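Local structure of alpha-tubulin N-acetyltransferase (Danio rerio, 4H6U) at residues Leu95-Lys100 and Leu117-Phe122; Leu102-Gln107 and Gln177-Val182. The protein catalyses transfer of an acetyl group from acetyl coenzyme A to alpha-tubulin, with a fold of the GNAT acetyltransferase family. The protein carries 1 engineered substitution. All coordinates share one frame; numbering follows the deposited sequence.

How the contacts relate
Contact 1 pairs strands 90-99 and 117-124 in the middle of the six-stranded mixed sheet, its centre about 7 Å from that of the chain. Contact 2 lies about 21 Å out, where a small two-stranded sheet meets the turn that leads into edge strand 181-182. With 7 of 12 touching residues buried against 2 of 7, contact 1 is the more interior. The first rests on backbone ladder bonds and a bulge beside acetyl coenzyme A; the second has no ladder and uses side-chain amides, a water and one leucine-ring contact. Strand 102-105 follows strand 90-99 in the chain, and the two sites touch where Cys118 SG packs 3.8 Å from Phe181 CE2.

Contact 1 of 2, residues Leu95-Lys100 and Leu117-Phe122; sequences LKVGYK and LCVLAF. Engineered in segment 117-122: Ala121 (natural residue Asp). With ACO (acetyl coenzyme *a), chain C; PO4 (phosphate ion), chain E.
A classic beta bulge interrupts the antiparallel pairing of strands 90-99 and 117-124 at the acetyl coenzyme A site of this GNAT fold: Leu120 and Ala121 both face Lys96. Lys96 O takes a nearly straight bond from Leu120 N (2.8 Å, 171° at the hydrogen) and a weak one from Ala121 N, while Lys96 N donates to Ala121 O. Past the bulge, Gly98 and Cys118 exchange two backbone bonds. On the face carrying Leu95, Val97 and Tyr99, which helix 133-145 helps cover, Leu117 CD1 sits over the centre of the Tyr99 ring, 3.6 Å from the centroid. Leu95 keeps CG anti to its backbone N (chi1 170°), which carries CD1 over one face of the Phe122 ring, 3.5 Å from Phe122 CD1; methyl CEP of the cofactor covers the opposite face. On the other face the extended Lys96 chain lets NZ donate a hydrogen bond to phosphate O3 (2.6 Å), an ion probably from the crystallisation liquor and also bound by Lys96 of the second subunit. Ala121, engineered from Asp, places CA 3.1 Å from the cofactor's acetyl O. The apolar contacts on both faces of Phe122 are consistent with strand pairing helping to shape the cofactor's surroundings.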
loop_
_atom_site.group_PDB
_atom_site.type_symbol
_atom_site.label_atom_id
_atom_site.label_comp_id
_atom_site.label_asym_id
_atom_site.label_seq_id
_atom_site.Cartn_x
_atom_site.Cartn_y
_atom_site.Cartn_z
ATOM N N LEU A 95 -7.283 -7.615 1.814
ATOM C CA LEU A 95 -7.306 -7.910 0.411
ATOM C C LEU A 95 -6.821 -6.662 -0.296
ATOM O O LEU A 95 -7.366 -5.558 -0.120
ATOM C CB LEU A 95 -8.722 -8.270 -0.030
ATOM C CG LEU A 95 -9.044 -8.410 -1.502
ATOM C CD1 LEU A 95 -8.235 -9.581 -2.032
ATOM C CD2 LEU A 95 -10.579 -8.642 -1.740
ATOM N N LYS A 96 -5.823 -6.851 -1.139
ATOM C CA LYS A 96 -5.258 -5.734 -1.882
ATOM C C LYS A 96 -5.389 -5.978 -3.385
ATOM O O LYS A 96 -5.035 -7.051 -3.911
ATOM C CB LYS A 96 -3.783 -5.566 -1.500
ATOM C CG LYS A 96 -3.089 -4.317 -2.069
ATOM C CD LYS A 96 -1.621 -4.352 -1.641
ATOM C CE LYS A 96 -0.751 -3.334 -2.271
ATOM N NZ LYS A 96 0.599 -3.423 -1.632
ATOM N N VAL A 97 -5.976 -5.008 -4.069
ATOM C CA VAL A 97 -6.085 -5.089 -5.513
ATOM C C VAL A 97 -5.484 -3.890 -6.134
ATOM O O VAL A 97 -5.268 -2.877 -5.460
ATOM C CB VAL A 97 -7.540 -5.197 -6.001
ATOM C CG1 VAL A 97 -8.150 -6.482 -5.529
ATOM C CG2 VAL A 97 -8.331 -3.990 -5.536
ATOM N N GLY A 98 -5.216 -4.003 -7.430
ATOM C CA GLY A 98 -4.715 -2.878 -8.166
ATOM C C GLY A 98 -4.625 -3.224 -9.628
ATOM O O GLY A 98 -4.471 -4.398 -10.003
ATOM N N TYR A 99 -4.684 -2.173 -10.443
ATOM C CA TYR A 99 -4.473 -2.274 -11.891
ATOM C C TYR A 99 -2.984 -2.377 -12.181
ATOM O O TYR A 99 -2.171 -1.689 -11.581
ATOM C CB TYR A 99 -5.098 -1.076 -12.650
ATOM C CG TYR A 99 -6.612 -1.042 -12.557
ATOM C CD1 TYR A 99 -7.395 -1.896 -13.334
ATOM C CD2 TYR A 99 -7.252 -0.180 -11.686
ATOM C CE1 TYR A 99 -8.762 -1.896 -13.236
ATOM C CE2 TYR A 99 -8.631 -0.168 -11.577
ATOM C CZ TYR A 99 -9.384 -1.018 -12.352
ATOM O OH TYR A 99 -10.753 -0.986 -12.229
ATOM N N LYS A 100 -2.652 -3.258 -13.111
ATOM C CA LYS A 100 -1.280 -3.518 -13.506
ATOM C C LYS A 100 -1.247 -3.727 -15.023
ATOM O O LYS A 100 -2.105 -4.409 -15.580
ATOM C CB LYS A 100 -0.790 -4.794 -12.825
ATOM C CG LYS A 100 0.552 -4.729 -12.121
ATOM C CD LYS A 100 0.500 -4.052 -10.764
ATOM C CE LYS A 100 1.895 -4.096 -10.183
ATOM N NZ LYS A 100 2.054 -3.377 -8.896
ATOM N N LEU A 117 -7.649 -5.531 -13.437
ATOM C CA LEU A 117 -7.534 -5.424 -12.005
ATOM C C LEU A 117 -6.897 -6.703 -11.477
ATOM O O LEU A 117 -7.280 -7.796 -11.893
ATOM C CB LEU A 117 -8.922 -5.241 -11.375
ATOM C CG LEU A 117 -8.874 -4.882 -9.896
ATOM C CD1 LEU A 117 -8.375 -3.458 -9.780
ATOM C CD2 LEU A 117 -10.240 -5.018 -9.268
ATOM N N CYS A 118 -5.896 -6.579 -10.615
ATOM C CA CYS A 118 -5.205 -7.767 -10.112
ATOM C C CYS A 118 -5.374 -7.883 -8.631
ATOM O O CYS A 118 -5.413 -6.877 -7.912
ATOM C CB CYS A 118 -3.712 -7.693 -10.406
ATOM S SG CYS A 118 -3.324 -7.475 -12.102
ATOM N N VAL A 119 -5.404 -9.119 -8.164
ATOM C CA VAL A 119 -5.268 -9.363 -6.737
ATOM C C VAL A 119 -3.791 -9.462 -6.416
ATOM O O VAL A 119 -3.079 -10.233 -7.056
ATOM C CB VAL A 119 -5.986 -10.637 -6.270
ATOM C CG1 VAL A 119 -5.770 -10.822 -4.760
ATOM C CG2 VAL A 119 -7.452 -10.561 -6.617
ATOM N N LEU A 120 -3.335 -8.634 -5.478
ATOM C CA LEU A 120 -1.915 -8.538 -5.102
ATOM C C LEU A 120 -1.615 -9.183 -3.747
ATOM O O LEU A 120 -0.505 -9.619 -3.498
ATOM C CB LEU A 120 -1.486 -7.060 -5.113
ATOM C CG LEU A 120 -1.749 -6.365 -6.461
ATOM C CD1 LEU A 120 -1.511 -4.872 -6.454
ATOM C CD2 LEU A 120 -0.909 -6.998 -7.514
ATOM N N ALA A 121 -2.575 -9.149 -2.825
ATOM C CA ALA A 121 -2.385 -9.767 -1.507
ATOM C C ALA A 121 -3.741 -10.108 -0.922
ATOM O O ALA A 121 -4.716 -9.356 -1.093
ATOM C CB ALA A 121 -1.615 -8.843 -0.575
ATOM N N PHE A 122 -3.803 -11.253 -0.262
ATOM C CA PHE A 122 -5.051 -11.768 0.283
ATOM C C PHE A 122 -4.720 -12.664 1.500
ATOM O O PHE A 122 -3.930 -13.595 1.386
ATOM C CB PHE A 122 -5.787 -12.563 -0.783
ATOM C CG PHE A 122 -7.229 -12.813 -0.464
ATOM C CD1 PHE A 122 -7.903 -12.042 0.476
ATOM C CD2 PHE A 122 -7.913 -13.821 -1.098
ATOM C CE1 PHE A 122 -9.231 -12.276 0.763
ATOM C CE2 PHE A 122 -9.237 -14.074 -0.806
ATOM C CZ PHE A 122 -9.900 -13.286 0.112
HETATM N N1A ACO C . -6.565 -25.542 2.666
HETATM C C2A ACO C . -7.240 -25.498 1.465
HETATM N N3A ACO C . -8.121 -24.598 1.079
HETATM C C4A ACO C . -8.421 -23.614 2.030
HETATM C C5A ACO C . -7.830 -23.556 3.309
HETATM C C6A ACO C . -6.863 -24.584 3.591
HETATM N N6A ACO C . -6.185 -24.687 4.761
HETATM N N7A ACO C . -8.368 -22.431 4.001
HETATM C C8A ACO C . -9.287 -21.855 3.142
HETATM N N9A ACO C . -9.328 -22.586 1.937
HETATM C C1B ACO C . -10.099 -22.418 0.728
HETATM C C2B ACO C . -10.916 -23.649 0.366
HETATM O O2B ACO C . -11.329 -23.628 -0.972
HETATM C C3B ACO C . -12.176 -23.338 1.283
HETATM O O3B ACO C . -13.256 -23.967 0.915
HETATM P P3B ACO C . -13.547 -25.538 1.823
HETATM O O7A ACO C . -14.850 -25.843 1.151
HETATM O O8A ACO C . -12.333 -26.303 1.354
HETATM O O9A ACO C . -13.560 -25.105 3.255
HETATM C C4B ACO C . -12.327 -21.854 1.101
HETATM O O4B ACO C . -10.979 -21.330 0.885
HETATM C C5B ACO C . -13.008 -21.268 2.338
HETATM O O5B ACO C . -13.715 -20.113 2.085
HETATM P P1A ACO C . -13.499 -18.839 3.136
HETATM O O1A ACO C . -14.399 -17.785 2.600
HETATM O O2A ACO C . -13.550 -19.327 4.570
HETATM O O3A ACO C . -11.943 -18.341 2.824
HETATM P P2A ACO C . -10.956 -17.893 3.956
HETATM O O4A ACO C . -11.453 -16.765 4.794
HETATM O O5A ACO C . -10.152 -18.981 4.576
HETATM O O6A ACO C . -9.740 -16.937 2.975
HETATM C CBP ACO C . -7.618 -17.181 1.965
HETATM C CCP ACO C . -9.103 -17.522 1.903
HETATM C CDP ACO C . -6.828 -17.825 0.815
HETATM C CEP ACO C . -7.423 -15.633 1.966
HETATM C CAP ACO C . -7.126 -17.726 3.344
HETATM O OAP ACO C . -7.245 -19.124 3.499
HETATM C C9P ACO C . -5.735 -17.158 3.756
HETATM O O9P ACO C . -5.681 -16.019 4.155
HETATM N N8P ACO C . -4.490 -17.691 3.706
HETATM C C7P ACO C . -4.019 -18.929 3.311
HETATM C C6P ACO C . -2.442 -18.882 2.998
HETATM C C5P ACO C . -1.866 -17.605 2.269
HETATM O O5P ACO C . -0.711 -17.201 2.485
HETATM N N4P ACO C . -2.695 -16.905 1.330
HETATM C C3P ACO C . -2.299 -15.679 0.512
HETATM C C2P ACO C . -2.914 -15.486 -0.940
HETATM S S1P ACO C . -1.774 -15.281 -2.515
HETATM C C ACO C . -1.905 -13.552 -2.985
HETATM O O ACO C . -2.240 -12.801 -2.147
HETATM C CH3 ACO C . -2.346 -13.255 -4.400
HETATM P P PO4 E . 1.708 -0.317 -2.694
HETATM O O1 PO4 E . 2.181 -0.160 -1.269
HETATM O O2 PO4 E . 2.542 0.515 -3.648
HETATM O O3 PO4 E . 1.872 -1.738 -3.178
HETATM O O4 PO4 E . 0.248 0.101 -2.695
#

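Contact 2 of 2, residues Leu102-Gln107 and Gln177-Val182; sequences LFLLDQ and QVNNFV
Bent at its second torsion (chi2 -62°), the Gln177 side chain turns its amide to the backbone of Leu105, and the two side chains run alongside each other, pointing opposite ways. Both ends of the amide are used. Leu105 N donates to Gln177 OE1 at 2.8 Å, almost straight at 176° and on a lone pair in the carbonyl plane. Gln177 NE2 returns a bond of 2.7 Å to Leu105 O, again on a lone pair, with that oxygen close to the amide plane. Two bonds to one residue, both near the amide plane, hold its rotation, helped by a further bond from NE2 to Val175 O; the amide pairs with Leu105 much as a neighbouring strand would. With an alanine in place of Gln177, Leu105 N and O would probably lose these mates, and a gap would open beside Leu104, whose CA and CD2 lie on one side of OE1.

Asn179 has CG between its backbone N and carbonyl carbon (chi1 75°), which suits an Asx turn: Phe181 N donates to Asn179 OD1 at 3.1 Å, from well above the carbonyl plane. The other end of that amide, ND2, donates to a water that also accepts from Phe103 N, a bridge between the two segments; Leu104 CD2 packs against ND2 as well. Beyond the turn, the Leu102 side chain lies across that of Phe181, roughly perpendicular. Its CD2 lies over one ring face, 3.6 Å from the centroid and displaced toward the rim beside Phe181 CE1, while CD1 reaches the ring at Phe181 CD2, 3.8 Å away.

Ala153 of strand 153-155 touches both Leu102 and Phe181. Strand 102-105 pairs with strand 111-114 through Leu102 and Leu104, whereas Val182 bonds to Tyr154, so the contact joins the two-stranded sheet to the edge of the main one.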
loop_
_atom_site.group_PDB
_atom_site.type_symbol
_atom_site.label_atom_id
_atom_site.label_comp_id
_atom_site.label_asym_id
_atom_site.label_seq_id
_atom_site.Cartn_x
_atom_site.Cartn_y
_atom_site.Cartn_z
ATOM N N LEU A 102 -0.016 -5.680 -17.919
ATOM C CA LEU A 102 0.524 -7.030 -18.095
ATOM C C LEU A 102 0.654 -7.381 -19.567
ATOM O O LEU A 102 -0.169 -6.980 -20.397
ATOM C CB LEU A 102 -0.366 -8.067 -17.429
ATOM C CG LEU A 102 -0.496 -8.023 -15.919
ATOM C CD1 LEU A 102 -1.491 -9.079 -15.475
ATOM C CD2 LEU A 102 0.835 -8.229 -15.240
ATOM N N PHE A 103 1.702 -8.136 -19.878
ATOM C CA PHE A 103 1.874 -8.735 -21.201
ATOM C C PHE A 103 1.491 -10.183 -21.095
ATOM O O PHE A 103 2.226 -10.992 -20.531
ATOM C CB PHE A 103 3.325 -8.621 -21.651
ATOM C CG PHE A 103 3.757 -7.225 -21.847
ATOM C CD1 PHE A 103 3.797 -6.680 -23.118
ATOM C CD2 PHE A 103 4.073 -6.422 -20.755
ATOM C CE1 PHE A 103 4.194 -5.356 -23.319
ATOM C CE2 PHE A 103 4.471 -5.086 -20.944
ATOM C CZ PHE A 103 4.530 -4.559 -22.229
ATOM N N LEU A 104 0.321 -10.514 -21.600
ATOM C CA LEU A 104 -0.211 -11.842 -21.360
ATOM C C LEU A 104 -0.230 -12.664 -22.626
ATOM O O LEU A 104 -0.225 -12.123 -23.721
ATOM C CB LEU A 104 -1.639 -11.747 -20.857
ATOM C CG LEU A 104 -1.909 -11.096 -19.511
ATOM C CD1 LEU A 104 -3.426 -11.011 -19.318
ATOM C CD2 LEU A 104 -1.242 -11.839 -18.354
ATOM N N LEU A 105 -0.285 -13.977 -22.456
ATOM C CA LEU A 105 -0.522 -14.893 -23.554
ATOM C C LEU A 105 -1.982 -15.309 -23.536
ATOM O O LEU A 105 -2.550 -15.502 -22.474
ATOM C CB LEU A 105 0.372 -16.134 -23.414
ATOM C CG LEU A 105 1.875 -15.853 -23.354
ATOM C CD1 LEU A 105 2.636 -17.154 -23.250
ATOM C CD2 LEU A 105 2.320 -15.051 -24.583
ATOM N N ASP A 106 -2.613 -15.428 -24.693
ATOM C CA ASP A 106 -3.991 -15.893 -24.684
ATOM C C ASP A 106 -4.096 -17.411 -24.870
ATOM O O ASP A 106 -3.136 -18.116 -24.641
ATOM C CB ASP A 106 -4.828 -15.143 -25.697
ATOM C CG ASP A 106 -4.445 -15.442 -27.103
ATOM O OD1 ASP A 106 -3.981 -16.562 -27.401
ATOM O OD2 ASP A 106 -4.687 -14.559 -27.941
ATOM N N GLN A 107 -5.276 -17.923 -25.196
ATOM C CA GLN A 107 -5.468 -19.365 -25.258
ATOM C C GLN A 107 -4.703 -20.017 -26.387
ATOM O O GLN A 107 -4.427 -21.199 -26.307
ATOM C CB GLN A 107 -6.949 -19.696 -25.406
ATOM C CG GLN A 107 -7.736 -19.297 -24.160
ATOM C CD GLN A 107 -9.094 -18.712 -24.440
ATOM O OE1 GLN A 107 -9.236 -17.761 -25.208
ATOM N NE2 GLN A 107 -10.110 -19.274 -23.798
ATOM N N GLN A 177 0.606 -18.846 -18.408
ATOM C CA GLN A 177 1.373 -17.626 -18.581
ATOM C C GLN A 177 2.814 -17.882 -18.230
ATOM O O GLN A 177 3.140 -18.918 -17.672
ATOM C CB GLN A 177 0.829 -16.537 -17.662
ATOM C CG GLN A 177 -0.602 -16.243 -17.885
ATOM C CD GLN A 177 -0.851 -15.734 -19.280
ATOM O OE1 GLN A 177 -0.049 -14.967 -19.815
ATOM N NE2 GLN A 177 -1.988 -16.107 -19.861
ATOM N N VAL A 178 3.687 -16.939 -18.545
ATOM C CA VAL A 178 5.085 -17.064 -18.135
ATOM C C VAL A 178 5.494 -15.912 -17.229
ATOM O O VAL A 178 6.636 -15.821 -16.822
ATOM C CB VAL A 178 6.043 -17.111 -19.340
ATOM C CG1 VAL A 178 5.794 -18.370 -20.150
ATOM C CG2 VAL A 178 5.896 -15.824 -20.196
ATOM N N ASN A 179 4.551 -15.065 -16.864
ATOM C CA ASN A 179 4.875 -13.888 -16.083
ATOM C C ASN A 179 4.390 -13.893 -14.623
ATOM O O ASN A 179 4.271 -12.817 -14.031
ATOM C CB ASN A 179 4.288 -12.669 -16.775
ATOM C CG ASN A 179 2.805 -12.584 -16.589
ATOM O OD1 ASN A 179 2.155 -13.543 -16.138
ATOM N ND2 ASN A 179 2.241 -11.437 -16.937
ATOM N N ASN A 180 4.117 -15.066 -14.038
ATOM C CA ASN A 180 3.741 -15.158 -12.603
ATOM C C ASN A 180 2.327 -14.736 -12.220
ATOM O O ASN A 180 1.978 -14.773 -11.038
ATOM C CB ASN A 180 4.684 -14.330 -11.730
ATOM C CG ASN A 180 6.085 -14.861 -11.724
ATOM O OD1 ASN A 180 7.040 -14.089 -11.788
ATOM N ND2 ASN A 180 6.233 -16.179 -11.632
ATOM N N PHE A 181 1.550 -14.283 -13.189
ATOM C CA PHE A 181 0.152 -13.961 -12.949
ATOM C C PHE A 181 -0.665 -15.108 -13.477
ATOM O O PHE A 181 -0.265 -15.811 -14.415
ATOM C CB PHE A 181 -0.265 -12.641 -13.621
ATOM C CG PHE A 181 0.219 -11.416 -12.906
ATOM C CD1 PHE A 181 1.526 -11.012 -13.013
ATOM C CD2 PHE A 181 -0.635 -10.683 -12.104
ATOM C CE1 PHE A 181 1.974 -9.861 -12.347
ATOM C CE2 PHE A 181 -0.195 -9.568 -11.443
ATOM C CZ PHE A 181 1.099 -9.148 -11.567
ATOM N N VAL A 182 -1.793 -15.320 -12.814
ATOM C CA VAL A 182 -2.734 -16.325 -13.216
ATOM C C VAL A 182 -4.025 -15.656 -13.732
ATOM O O VAL A 182 -4.539 -14.693 -13.146
ATOM C CB VAL A 182 -3.046 -17.260 -12.057
ATOM C CG1 VAL A 182 -4.178 -18.206 -12.440
ATOM C CG2 VAL A 182 -1.810 -18.023 -11.680
HETATM O O HOH W 1 3.679 -8.709 -17.780
#